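Local structure of D-ribulose-5-phosphate 3-epimerase, putative (Plasmodium falciparum, 1TQX) at residues 86-91 against 114-119; 92-97 against 120-125; 102-107 against 134-139; 142-147 against 162-167. The protein probably catalyses the interconversion of D-ribulose 5-phosphate and D-xylulose 5-phosphate, as a zinc-binding TIM-barrel epimerase. One frame throughout, in Å; residues are numbered along the deposited sequence.

Interaction 1. Residues 86-91 against 114-119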
loop_
_atom_site.group_PDB
_atom_site.type_symbol
_atom_site.label_atom_id
_atom_site.label_comp_id
_atom_site.label_asym_id
_atom_site.label_seq_id
_atom_site.Cartn_x
_atom_site.Cartn_y
_atom_site.Cartn_z
ATOM N N SER A 86 5.068 9.290 -9.882
ATOM C CA SER A 86 4.112 8.499 -9.102
ATOM C C SER A 86 3.348 9.418 -8.144
ATOM O O SER A 86 3.540 10.636 -8.176
ATOM C CB SER A 86 4.835 7.388 -8.333
ATOM O OG SER A 86 5.235 6.352 -9.223
ATOM N N ASN A 87 2.487 8.852 -7.297
ATOM C CA ASN A 87 1.693 9.666 -6.374
ATOM C C ASN A 87 2.035 9.498 -4.895
ATOM O O ASN A 87 2.030 10.470 -4.136
ATOM C CB ASN A 87 0.205 9.398 -6.608
ATOM C CG ASN A 87 -0.284 9.991 -7.904
ATOM O OD1 ASN A 87 -0.403 11.214 -8.033
ATOM N ND2 ASN A 87 -0.549 9.140 -8.883
ATOM N N GLN A 88 2.304 8.267 -4.476
ATOM C CA GLN A 88 2.703 8.020 -3.100
ATOM C C GLN A 88 3.817 7.002 -3.071
ATOM O O GLN A 88 3.790 6.021 -3.816
ATOM C CB GLN A 88 1.547 7.495 -2.241
ATOM C CG GLN A 88 2.013 7.054 -0.850
ATOM C CD GLN A 88 0.867 6.767 0.107
ATOM O OE1 GLN A 88 0.552 7.578 0.972
ATOM N NE2 GLN A 88 0.236 5.609 -0.051
ATOM N N LEU A 89 4.804 7.252 -2.219
ATOM C CA LEU A 89 5.919 6.338 -2.045
ATOM C C LEU A 89 5.855 5.874 -0.599
ATOM O O LEU A 89 5.864 6.689 0.329
ATOM C CB LEU A 89 7.261 7.035 -2.308
ATOM C CG LEU A 89 7.505 7.618 -3.704
ATOM C CD1 LEU A 89 8.968 8.100 -3.788
ATOM C CD2 LEU A 89 7.228 6.574 -4.786
ATOM N N THR A 90 5.766 4.563 -0.410
ATOM C CA THR A 90 5.691 3.982 0.925
ATOM C C THR A 90 6.947 3.162 1.193
ATOM O O THR A 90 7.239 2.211 0.467
ATOM C CB THR A 90 4.447 3.064 1.055
ATOM O OG1 THR A 90 3.261 3.850 0.892
ATOM C CG2 THR A 90 4.412 2.372 2.420
ATOM N N PHE A 91 7.703 3.539 2.222
ATOM C CA PHE A 91 8.916 2.798 2.549
ATOM C C PHE A 91 8.720 2.055 3.863
ATOM O O PHE A 91 7.773 2.334 4.604
ATOM C CB PHE A 91 10.128 3.746 2.632
ATOM C CG PHE A 91 10.049 4.759 3.740
ATOM C CD1 PHE A 91 10.526 4.457 5.015
ATOM C CD2 PHE A 91 9.523 6.027 3.505
ATOM C CE1 PHE A 91 10.482 5.408 6.041
ATOM C CE2 PHE A 91 9.475 6.982 4.528
ATOM C CZ PHE A 91 9.955 6.668 5.795
ATOM N N ASN A 114 6.639 16.722 -3.574
ATOM C CA ASN A 114 5.197 16.840 -3.805
ATOM C C ASN A 114 4.545 15.477 -3.994
ATOM O O ASN A 114 3.712 15.278 -4.882
ATOM C CB ASN A 114 4.913 17.736 -5.015
ATOM C CG ASN A 114 5.379 19.159 -4.797
ATOM O OD1 ASN A 114 5.140 19.741 -3.739
ATOM N ND2 ASN A 114 6.044 19.730 -5.796
ATOM N N LEU A 115 4.938 14.541 -3.139
ATOM C CA LEU A 115 4.409 13.185 -3.178
ATOM C C LEU A 115 3.834 12.842 -1.816
ATOM O O LEU A 115 4.255 13.397 -0.810
ATOM C CB LEU A 115 5.535 12.193 -3.491
ATOM C CG LEU A 115 6.242 12.285 -4.846
ATOM C CD1 LEU A 115 7.557 11.507 -4.800
ATOM C CD2 LEU A 115 5.328 11.741 -5.915
ATOM N N TRP A 116 2.867 11.934 -1.786
ATOM C CA TRP A 116 2.313 11.483 -0.515
ATOM C C TRP A 116 3.378 10.546 0.045
ATOM O O TRP A 116 4.116 9.919 -0.720
ATOM C CB TRP A 116 1.023 10.697 -0.740
ATOM C CG TRP A 116 -0.222 11.530 -0.725
ATOM C CD1 TRP A 116 -0.340 12.841 -1.077
ATOM C CD2 TRP A 116 -1.537 11.090 -0.359
ATOM N NE1 TRP A 116 -1.649 13.250 -0.953
ATOM C CE2 TRP A 116 -2.404 12.193 -0.515
ATOM C CE3 TRP A 116 -2.066 9.869 0.085
ATOM C CZ2 TRP A 116 -3.777 12.113 -0.244
ATOM C CZ3 TRP A 116 -3.433 9.787 0.355
ATOM C CH2 TRP A 116 -4.272 10.905 0.189
ATOM N N CYS A 117 3.476 10.454 1.368
ATOM C CA CYS A 117 4.455 9.563 1.979
ATOM C C CYS A 117 3.781 8.522 2.860
ATOM O O CYS A 117 2.961 8.844 3.723
ATOM C CB CYS A 117 5.474 10.342 2.820
ATOM S SG CYS A 117 6.642 9.266 3.730
ATOM N N GLY A 118 4.123 7.265 2.616
ATOM C CA GLY A 118 3.571 6.196 3.414
ATOM C C GLY A 118 4.702 5.480 4.127
ATOM O O GLY A 118 5.852 5.530 3.688
ATOM N N ILE A 119 4.389 4.841 5.245
ATOM C CA ILE A 119 5.396 4.081 5.969
ATOM C C ILE A 119 4.739 2.752 6.321
ATOM O O ILE A 119 3.579 2.714 6.737
ATOM C CB ILE A 119 5.890 4.815 7.249
ATOM C CG1 ILE A 119 7.128 4.100 7.799
ATOM C CG2 ILE A 119 4.791 4.855 8.312
ATOM C CD1 ILE A 119 7.844 4.861 8.912
#
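The indole of W116 takes the Q88 carboxamide at its edge: OE1 of Q88 lies in the ring plane, 3.6 Å from CE3 of W116, with the amide and ring planes 53° apart. At the other end of the pair, the phenyl ring of F91 is approached obliquely by two side chains, SG of C117 at 3.7 Å from F91 CE2, a sulfur-aromatic contact, and CD1 of I119 at 3.9 Å from F91 CE1. With chi1 at 65°, CG of F91 sits between its backbone N and carbonyl carbon, which swings the ring across to the neighbouring strand. Between the rings the backbones form parallel beta bridges, Q88 with W116 through F91 with I119. The donors come from each strand in turn: W116 N to N87 O, L89 N to W116 O, G118 N to L89 O at 2.9 Å and nearly straight (174°), then F91 N to G118 O, less straight. At G118, which has no side chain, OG1 of T90 comes to 3.5 Å from CA. L89, on the face of C117 and F91, meets the preceding loop residue L115 through their CD1 methyls, 3.8 Å apart. Both polar atoms of the Q88 amide are bonded, NE2 to D68 and OE1 to T141, which would fix its rotation. These are adjacent strands of a beta-alpha-beta unit in the barrel: helix 100-111 covers the C117 and F91 face through A107, I110 and L106, while strands 66-72 and 141-145 flank the pair.

Interaction 2. Residues 92-97 against 120-125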
loop_
_atom_site.group_PDB
_atom_site.type_symbol
_atom_site.label_atom_id
_atom_site.label_comp_id
_atom_site.label_asym_id
_atom_site.label_seq_id
_atom_site.Cartn_x
_atom_site.Cartn_y
_atom_site.Cartn_z
ATOM N N HIS A 92 9.602 1.099 4.145
ATOM C CA HIS A 92 9.497 0.321 5.371
ATOM C C HIS A 92 10.265 0.888 6.551
ATOM O O HIS A 92 11.420 1.284 6.428
ATOM C CB HIS A 92 9.931 -1.127 5.117
ATOM C CG HIS A 92 8.808 -2.016 4.680
ATOM N ND1 HIS A 92 7.991 -2.674 5.577
ATOM C CD2 HIS A 92 8.301 -2.272 3.451
ATOM C CE1 HIS A 92 7.025 -3.289 4.920
ATOM N NE2 HIS A 92 7.188 -3.059 3.628
ATOM N N PHE A 93 9.592 0.924 7.697
ATOM C CA PHE A 93 10.169 1.402 8.948
ATOM C C PHE A 93 11.430 0.573 9.194
ATOM O O PHE A 93 12.459 1.097 9.624
ATOM C CB PHE A 93 9.136 1.194 10.071
ATOM C CG PHE A 93 9.569 1.677 11.439
ATOM C CD1 PHE A 93 9.942 3.000 11.655
ATOM C CD2 PHE A 93 9.516 0.814 12.532
ATOM C CE1 PHE A 93 10.250 3.457 12.943
ATOM C CE2 PHE A 93 9.822 1.263 13.821
ATOM C CZ PHE A 93 10.187 2.586 14.022
ATOM N N GLU A 94 11.345 -0.722 8.888
ATOM C CA GLU A 94 12.468 -1.634 9.091
ATOM C C GLU A 94 13.639 -1.399 8.144
ATOM O O GLU A 94 14.780 -1.716 8.476
ATOM C CB GLU A 94 12.008 -3.094 8.966
ATOM C CG GLU A 94 10.862 -3.479 9.901
ATOM C CD GLU A 94 9.502 -3.148 9.321
ATOM O OE1 GLU A 94 9.457 -2.567 8.219
ATOM O OE2 GLU A 94 8.477 -3.470 9.959
ATOM N N ALA A 95 13.361 -0.853 6.964
ATOM C CA ALA A 95 14.420 -0.598 5.992
ATOM C C ALA A 95 15.392 0.463 6.510
ATOM O O ALA A 95 16.552 0.507 6.095
ATOM C CB ALA A 95 13.815 -0.156 4.659
ATOM N N LEU A 96 14.910 1.319 7.406
ATOM C CA LEU A 96 15.735 2.367 7.997
ATOM C C LEU A 96 16.091 2.022 9.440
ATOM O O LEU A 96 16.234 2.907 10.286
ATOM C CB LEU A 96 15.012 3.718 7.947
ATOM C CG LEU A 96 15.185 4.518 6.653
ATOM C CD1 LEU A 96 14.784 3.659 5.470
ATOM C CD2 LEU A 96 14.348 5.795 6.702
ATOM N N ASN A 97 16.217 0.727 9.713
ATOM C CA ASN A 97 16.582 0.243 11.040
ATOM C C ASN A 97 15.707 0.761 12.180
ATOM O O ASN A 97 16.175 0.945 13.306
ATOM C CB ASN A 97 18.053 0.571 11.310
ATOM C CG ASN A 97 18.990 -0.161 10.366
ATOM O OD1 ASN A 97 20.163 0.196 10.232
ATOM N ND2 ASN A 97 18.480 -1.196 9.715
ATOM N N SER A 120 5.472 1.663 6.125
ATOM C CA SER A 120 4.932 0.344 6.400
ATOM C C SER A 120 5.667 -0.400 7.511
ATOM O O SER A 120 6.857 -0.172 7.751
ATOM C CB SER A 120 4.957 -0.498 5.117
ATOM O OG SER A 120 4.363 -1.772 5.317
ATOM N N ILE A 121 4.931 -1.275 8.192
ATOM C CA ILE A 121 5.474 -2.107 9.259
ATOM C C ILE A 121 5.075 -3.561 9.011
ATOM O O ILE A 121 3.936 -3.847 8.639
ATOM C CB ILE A 121 4.954 -1.693 10.667
ATOM C CG1 ILE A 121 3.436 -1.498 10.633
ATOM C CG2 ILE A 121 5.689 -0.453 11.156
ATOM C CD1 ILE A 121 2.826 -1.185 11.991
ATOM N N LYS A 122 6.023 -4.470 9.217
ATOM C CA LYS A 122 5.778 -5.891 9.028
ATOM C C LYS A 122 5.036 -6.467 10.243
ATOM O O LYS A 122 4.977 -5.839 11.301
ATOM C CB LYS A 122 7.108 -6.615 8.787
ATOM C CG LYS A 122 7.829 -6.114 7.535
ATOM C CD LYS A 122 8.959 -7.030 7.077
ATOM C CE LYS A 122 10.152 -6.995 8.013
ATOM N NZ LYS A 122 11.253 -7.902 7.551
ATOM N N PRO A 123 4.458 -7.668 10.102
ATOM C CA PRO A 123 3.714 -8.315 11.188
ATOM C C PRO A 123 4.336 -8.278 12.583
ATOM O O PRO A 123 3.655 -7.962 13.556
ATOM C CB PRO A 123 3.536 -9.739 10.671
ATOM C CG PRO A 123 3.388 -9.522 9.187
ATOM C CD PRO A 123 4.491 -8.530 8.904
ATOM N N LYS A 124 5.622 -8.593 12.682
ATOM C CA LYS A 124 6.293 -8.613 13.979
ATOM C C LYS A 124 6.726 -7.260 14.540
ATOM O O LYS A 124 7.250 -7.200 15.651
ATOM C CB LYS A 124 7.511 -9.542 13.920
ATOM C CG LYS A 124 7.179 -10.968 13.503
ATOM C CD LYS A 124 8.437 -11.819 13.423
ATOM C CE LYS A 124 8.133 -13.208 12.890
ATOM N NZ LYS A 124 9.370 -14.020 12.756
ATOM N N THR A 125 6.508 -6.178 13.796
ATOM C CA THR A 125 6.905 -4.848 14.268
ATOM C C THR A 125 5.797 -4.148 15.060
ATOM O O THR A 125 4.657 -4.055 14.607
ATOM C CB THR A 125 7.328 -3.951 13.086
ATOM O OG1 THR A 125 8.350 -4.614 12.336
ATOM C CG2 THR A 125 7.876 -2.621 13.590
#
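E94 turns its carboxylate back toward 120-125 by a bend at chi2 (85°), and T125 presents OG1 to it from the opposite direction, beside its own backbone N (chi1 -55°). The place is the C-terminal end of two neighbouring parallel strands of the TIM barrel, where the chain leaves the sheet for its loops; the last bridge pairs H92 with S120. There F93 N donates to S120 O, 2.9 Å away and almost straight. Beyond it the carboxylate of E94 takes over the joining. Its OE2 accepts two bonds: one from T125 OG1 on the anti lone pair, and one from K122 N, 2.8 Å off and on the syn side, 27° out of the carboxylate plane. OE1 accepts from H92 ND1 at 3.0 Å, lying near the plane of the imidazole, so the glutamate helps to fix the rotation of that ring. The other ring nitrogen, H92 NE2, is bonded to NE2 of H70, a zinc ligand; H92 is thus a second-shell residue of the metal site, and E94 positions it from behind. One face of the imidazole rests on S120 CB, 3.7 Å from the ring centroid, a CH-pi contact, while S120 OG is bonded to L143 O. K122 and T125 begin and end a type I turn, which brings both donors to the same oxygen. On the flank, CG2 of T125 meets the F93 ring at its edge, 4.0 Å from CD2 of F93.

Interaction 3. Residues 102-107 against 134-139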
loop_
_atom_site.group_PDB
_atom_site.type_symbol
_atom_site.label_atom_id
_atom_site.label_comp_id
_atom_site.label_asym_id
_atom_site.label_seq_id
_atom_site.Cartn_x
_atom_site.Cartn_y
_atom_site.Cartn_z
ATOM N N ARG A 102 15.768 9.030 11.087
ATOM C CA ARG A 102 16.021 8.721 9.684
ATOM C C ARG A 102 14.721 8.677 8.895
ATOM O O ARG A 102 14.668 9.123 7.749
ATOM C CB ARG A 102 16.752 7.386 9.545
ATOM C CG ARG A 102 18.222 7.431 9.942
ATOM C CD ARG A 102 18.904 6.116 9.620
ATOM N NE ARG A 102 18.861 5.815 8.191
ATOM C CZ ARG A 102 19.100 4.614 7.673
ATOM N NH1 ARG A 102 19.400 3.594 8.467
ATOM N NH2 ARG A 102 19.035 4.429 6.361
ATOM N N CYS A 103 13.673 8.135 9.508
ATOM C CA CYS A 103 12.375 8.048 8.849
ATOM C C CYS A 103 11.782 9.442 8.648
ATOM O O CYS A 103 11.200 9.736 7.600
ATOM C CB CYS A 103 11.417 7.175 9.667
ATOM S SG CYS A 103 11.864 5.402 9.660
ATOM N N ILE A 104 11.929 10.300 9.651
ATOM C CA ILE A 104 11.415 11.658 9.544
ATOM C C ILE A 104 12.098 12.395 8.386
ATOM O O ILE A 104 11.444 13.105 7.623
ATOM C CB ILE A 104 11.638 12.443 10.855
ATOM C CG1 ILE A 104 10.735 11.879 11.957
ATOM C CG2 ILE A 104 11.339 13.923 10.640
ATOM C CD1 ILE A 104 10.970 12.492 13.324
ATOM N N GLN A 105 13.407 12.213 8.243
ATOM C CA GLN A 105 14.152 12.872 7.169
ATOM C C GLN A 105 13.722 12.401 5.775
ATOM O O GLN A 105 13.592 13.213 4.858
ATOM C CB GLN A 105 15.659 12.646 7.355
ATOM C CG GLN A 105 16.537 13.312 6.296
ATOM C CD GLN A 105 16.329 14.822 6.213
ATOM O OE1 GLN A 105 16.283 15.511 7.234
ATOM N NE2 GLN A 105 16.215 15.340 4.993
ATOM N N LEU A 106 13.511 11.097 5.611
ATOM C CA LEU A 106 13.092 10.559 4.317
ATOM C C LEU A 106 11.693 11.079 3.986
ATOM O O LEU A 106 11.407 11.465 2.849
ATOM C CB LEU A 106 13.072 9.026 4.350
ATOM C CG LEU A 106 13.429 8.254 3.076
ATOM C CD1 LEU A 106 12.941 6.814 3.204
ATOM C CD2 LEU A 106 12.820 8.910 1.857
ATOM N N ALA A 107 10.817 11.078 4.986
ATOM C CA ALA A 107 9.451 11.556 4.799
ATOM C C ALA A 107 9.469 13.015 4.341
ATOM O O ALA A 107 8.714 13.402 3.452
ATOM C CB ALA A 107 8.663 11.417 6.098
ATOM N N LEU A 134 4.657 9.537 13.248
ATOM C CA LEU A 134 3.288 9.903 12.925
ATOM C C LEU A 134 2.866 11.232 13.537
ATOM O O LEU A 134 2.038 11.940 12.969
ATOM C CB LEU A 134 2.327 8.794 13.368
ATOM C CG LEU A 134 2.526 7.444 12.670
ATOM C CD1 LEU A 134 1.512 6.432 13.188
ATOM C CD2 LEU A 134 2.384 7.625 11.167
ATOM N N ASP A 135 3.433 11.575 14.688
ATOM C CA ASP A 135 3.071 12.831 15.337
ATOM C C ASP A 135 3.547 14.071 14.577
ATOM O O ASP A 135 3.057 15.174 14.822
ATOM C CB ASP A 135 3.602 12.868 16.776
ATOM C CG ASP A 135 2.796 11.991 17.723
ATOM O OD1 ASP A 135 1.677 11.565 17.357
ATOM O OD2 ASP A 135 3.273 11.738 18.849
ATOM N N THR A 136 4.484 13.894 13.648
ATOM C CA THR A 136 5.009 15.013 12.865
ATOM C C THR A 136 4.055 15.423 11.750
ATOM O O THR A 136 4.221 16.484 11.138
ATOM C CB THR A 136 6.355 14.662 12.212
ATOM O OG1 THR A 136 6.137 13.709 11.166
ATOM C CG2 THR A 136 7.307 14.070 13.235
ATOM N N ASN A 137 3.065 14.574 11.481
ATOM C CA ASN A 137 2.074 14.830 10.435
ATOM C C ASN A 137 2.631 14.715 9.014
ATOM O O ASN A 137 1.959 15.079 8.051
ATOM C CB ASN A 137 1.447 16.214 10.619
ATOM C CG ASN A 137 0.664 16.329 11.906
ATOM O OD1 ASN A 137 -0.262 15.556 12.148
ATOM N ND2 ASN A 137 1.030 17.298 12.740
ATOM N N LEU A 138 3.852 14.208 8.889
ATOM C CA LEU A 138 4.485 14.052 7.583
ATOM C C LEU A 138 4.001 12.815 6.829
ATOM O O LEU A 138 4.164 12.720 5.609
ATOM C CB LEU A 138 6.003 13.961 7.751
ATOM C CG LEU A 138 6.733 15.228 8.193
ATOM C CD1 LEU A 138 8.134 14.881 8.658
ATOM C CD2 LEU A 138 6.764 16.216 7.037
ATOM N N ILE A 139 3.411 11.872 7.558
ATOM C CA ILE A 139 2.935 10.623 6.969
ATOM C C ILE A 139 1.471 10.663 6.550
ATOM O O ILE A 139 0.587 10.911 7.364
ATOM C CB ILE A 139 3.127 9.443 7.954
ATOM C CG1 ILE A 139 4.586 9.378 8.425
ATOM C CG2 ILE A 139 2.724 8.132 7.290
ATOM C CD1 ILE A 139 5.602 9.217 7.312
#
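I104 and L138 cross at about a right angle, each offering a methyl: CG2 of I104 lies 3.9 Å from CD1 of L138. The other branch of I104 reaches further along, its CD1 meeting CG2 of T136 obliquely at 4.0 Å, so one isoleucine divides its two arms between two residues of the loop. One helical turn on, A107 points its CB toward the loop and touches two neighbours at once, L138 CB and I139 CD1, each 4.0 Å away. Consistent with the small side chain of A107, its CA is 6.2 Å from CA of L138. All these contacts are between apolar groups, and the buried surface is modest, 204 Å². On the loop side, T136 is oriented by its hydroxyl: with chi1 at 70°, OG1 lies between the backbone N and the carbonyl carbon, where it receives a bond from L138 N (3.3 Å, 158°) and also bonds to I133 O. That rotation turns CG2 toward I104. Nearby, L138 O bonds to NH1 of R111, a polar tie to helix 100-111 beside the apolar patch, and I139 continues onto C117 and I119 of strand 116-121. The T136 OG1 to L138 N bond makes an ST turn, with N137 inside it at positive phi, where the chain leaves helical geometry: outer-layer packing of a TIM barrel, where a helix meets the loop leading into strand 141-145, away from the annotated sites.

Interaction 4. Residues 142-147 against 162-167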
loop_
_atom_site.group_PDB
_atom_site.type_symbol
_atom_site.label_atom_id
_atom_site.label_comp_id
_atom_site.label_asym_id
_atom_site.label_seq_id
_atom_site.Cartn_x
_atom_site.Cartn_y
_atom_site.Cartn_z
ATOM N N VAL A 142 -0.237 4.792 6.616
ATOM C CA VAL A 142 0.513 3.765 7.322
ATOM C C VAL A 142 0.004 2.461 6.713
ATOM O O VAL A 142 -1.198 2.203 6.710
ATOM C CB VAL A 142 0.242 3.741 8.839
ATOM C CG1 VAL A 142 0.904 2.510 9.456
ATOM C CG2 VAL A 142 0.810 4.992 9.489
ATOM N N LEU A 143 0.919 1.666 6.170
ATOM C CA LEU A 143 0.555 0.398 5.550
ATOM C C LEU A 143 0.829 -0.732 6.539
ATOM O O LEU A 143 1.982 -1.088 6.786
ATOM C CB LEU A 143 1.381 0.197 4.266
ATOM C CG LEU A 143 1.017 -0.912 3.266
ATOM C CD1 LEU A 143 1.932 -0.788 2.045
ATOM C CD2 LEU A 143 1.169 -2.281 3.896
ATOM N N VAL A 144 -0.241 -1.275 7.115
ATOM C CA VAL A 144 -0.144 -2.368 8.072
ATOM C C VAL A 144 -0.146 -3.685 7.296
ATOM O O VAL A 144 -1.170 -4.074 6.736
ATOM C CB VAL A 144 -1.350 -2.360 9.059
ATOM C CG1 VAL A 144 -1.298 -3.583 9.969
ATOM C CG2 VAL A 144 -1.341 -1.081 9.889
ATOM N N MET A 145 1.003 -4.356 7.238
ATOM C CA MET A 145 1.078 -5.634 6.536
ATOM C C MET A 145 0.247 -6.641 7.321
ATOM O O MET A 145 0.415 -6.772 8.536
ATOM C CB MET A 145 2.521 -6.146 6.459
ATOM C CG MET A 145 3.447 -5.371 5.531
ATOM S SD MET A 145 2.865 -5.310 3.815
ATOM C CE MET A 145 2.804 -7.036 3.380
ATOM N N THR A 146 -0.648 -7.341 6.633
ATOM C CA THR A 146 -1.471 -8.350 7.293
ATOM C C THR A 146 -0.967 -9.739 6.910
ATOM O O THR A 146 -1.636 -10.751 7.137
ATOM C CB THR A 146 -2.963 -8.191 6.937
ATOM O OG1 THR A 146 -3.114 -7.997 5.526
ATOM C CG2 THR A 146 -3.553 -6.992 7.679
ATOM N N VAL A 147 0.230 -9.765 6.332
ATOM C CA VAL A 147 0.895 -10.994 5.934
ATOM C C VAL A 147 2.400 -10.718 5.879
ATOM O O VAL A 147 2.814 -9.561 5.832
ATOM C CB VAL A 147 0.411 -11.475 4.544
ATOM C CG1 VAL A 147 1.095 -10.679 3.428
ATOM C CG2 VAL A 147 0.686 -12.940 4.397
ATOM N N GLY A 162 -5.330 -5.341 15.786
ATOM C CA GLY A 162 -5.079 -4.505 16.945
ATOM C C GLY A 162 -4.300 -3.269 16.534
ATOM O O GLY A 162 -4.527 -2.178 17.060
ATOM N N LYS A 163 -3.380 -3.435 15.583
ATOM C CA LYS A 163 -2.574 -2.316 15.103
ATOM C C LYS A 163 -3.469 -1.296 14.415
ATOM O O LYS A 163 -3.309 -0.087 14.605
ATOM C CB LYS A 163 -1.503 -2.797 14.117
ATOM C CG LYS A 163 -0.515 -3.794 14.696
ATOM C CD LYS A 163 0.587 -4.092 13.701
ATOM C CE LYS A 163 1.575 -5.114 14.244
ATOM N NZ LYS A 163 2.657 -5.385 13.244
ATOM N N VAL A 164 -4.405 -1.793 13.611
ATOM C CA VAL A 164 -5.337 -0.934 12.888
ATOM C C VAL A 164 -6.188 -0.109 13.855
ATOM O O VAL A 164 -6.323 1.102 13.682
ATOM C CB VAL A 164 -6.261 -1.770 11.964
ATOM C CG1 VAL A 164 -7.234 -0.854 11.221
ATOM C CG2 VAL A 164 -5.417 -2.563 10.961
ATOM N N SER A 165 -6.760 -0.755 14.871
ATOM C CA SER A 165 -7.584 -0.036 15.846
ATOM C C SER A 165 -6.769 1.021 16.589
ATOM O O SER A 165 -7.247 2.133 16.814
ATOM C CB SER A 165 -8.209 -1.006 16.852
ATOM O OG SER A 165 -9.193 -1.809 16.232
ATOM N N PHE A 166 -5.542 0.673 16.966
ATOM C CA PHE A 166 -4.662 1.610 17.663
ATOM C C PHE A 166 -4.479 2.894 16.853
ATOM O O PHE A 166 -4.641 3.997 17.372
ATOM C CB PHE A 166 -3.287 0.978 17.896
ATOM C CG PHE A 166 -2.267 1.937 18.447
ATOM C CD1 PHE A 166 -2.217 2.218 19.811
ATOM C CD2 PHE A 166 -1.367 2.581 17.599
ATOM C CE1 PHE A 166 -1.288 3.128 20.324
ATOM C CE2 PHE A 166 -0.435 3.493 18.103
ATOM C CZ PHE A 166 -0.396 3.765 19.465
ATOM N N LEU A 167 -4.131 2.739 15.576
ATOM C CA LEU A 167 -3.903 3.878 14.693
ATOM C C LEU A 167 -5.139 4.741 14.456
ATOM O O LEU A 167 -5.064 5.965 14.539
ATOM C CB LEU A 167 -3.343 3.394 13.348
ATOM C CG LEU A 167 -1.942 2.772 13.373
ATOM C CD1 LEU A 167 -1.674 2.039 12.071
ATOM C CD2 LEU A 167 -0.904 3.861 13.596
HETATM O O HOH W 1 1.845 -5.175 10.393
#
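Strand 142-145 and helix 162-167 run nearly antiparallel, their axes 160° apart in direction and 9.6 Å apart at closest approach, the usual spacing of a barrel strand and the helix laid over it. The contact is carried by L167, whose CD1 is placed between two valines of alternate strand positions: 3.7 Å from V142 CG1 and 3.8 Å from V144 CG2. Against V142 the leucine crosses obliquely; against V144 the two side chains slide past each other in opposite directions. V142 and V144 both point toward the helix, whereas L143 between them and M145 after them point away, toward H70 and D179 on the inner side of the barrel. Both valines share a rotamer, with CG1 anti to the backbone N, and L167, lying between the two positions, meets a different methyl of each. V144 touches the helix a turn earlier with its other methyl, CG1 lying 4.4 Å from V164 CG2 and 4.2 Å from the aliphatic CD of K163. The extended lysine carries its NZ past this apolar layer to the carbonyls of P123 and T125, and to a water 3.0 Å away that in turn donates to M145 O at 2.8 Å. The pair forms the first half of the beta-alpha-beta unit that continues into strand 175-179; L167 also rests on I176 of that strand and, with V142, on L134 of helix 131-134.

Interactions 1 and 2 follow one another along the same two strands: F91 O lies 2.8 Å from S120 N, and together they run from the start of the pair to the loops near the zinc. Interaction 3 backs the outer face of interaction 1, with L106 CD1 3.5 Å from F91 CD2. Strand 141-145 of interaction 4 pairs with strand 116-121, L143 N lying 2.9 Å from I119 O, and the turn of interaction 2 packs on interaction 4 with P123 CG 3.4 Å from V147 O. Zinc is held by H36, D38, H70 and D179; the side chains of T90 and H92 are each about 7 Å from it, and that of V144 about 11 Å.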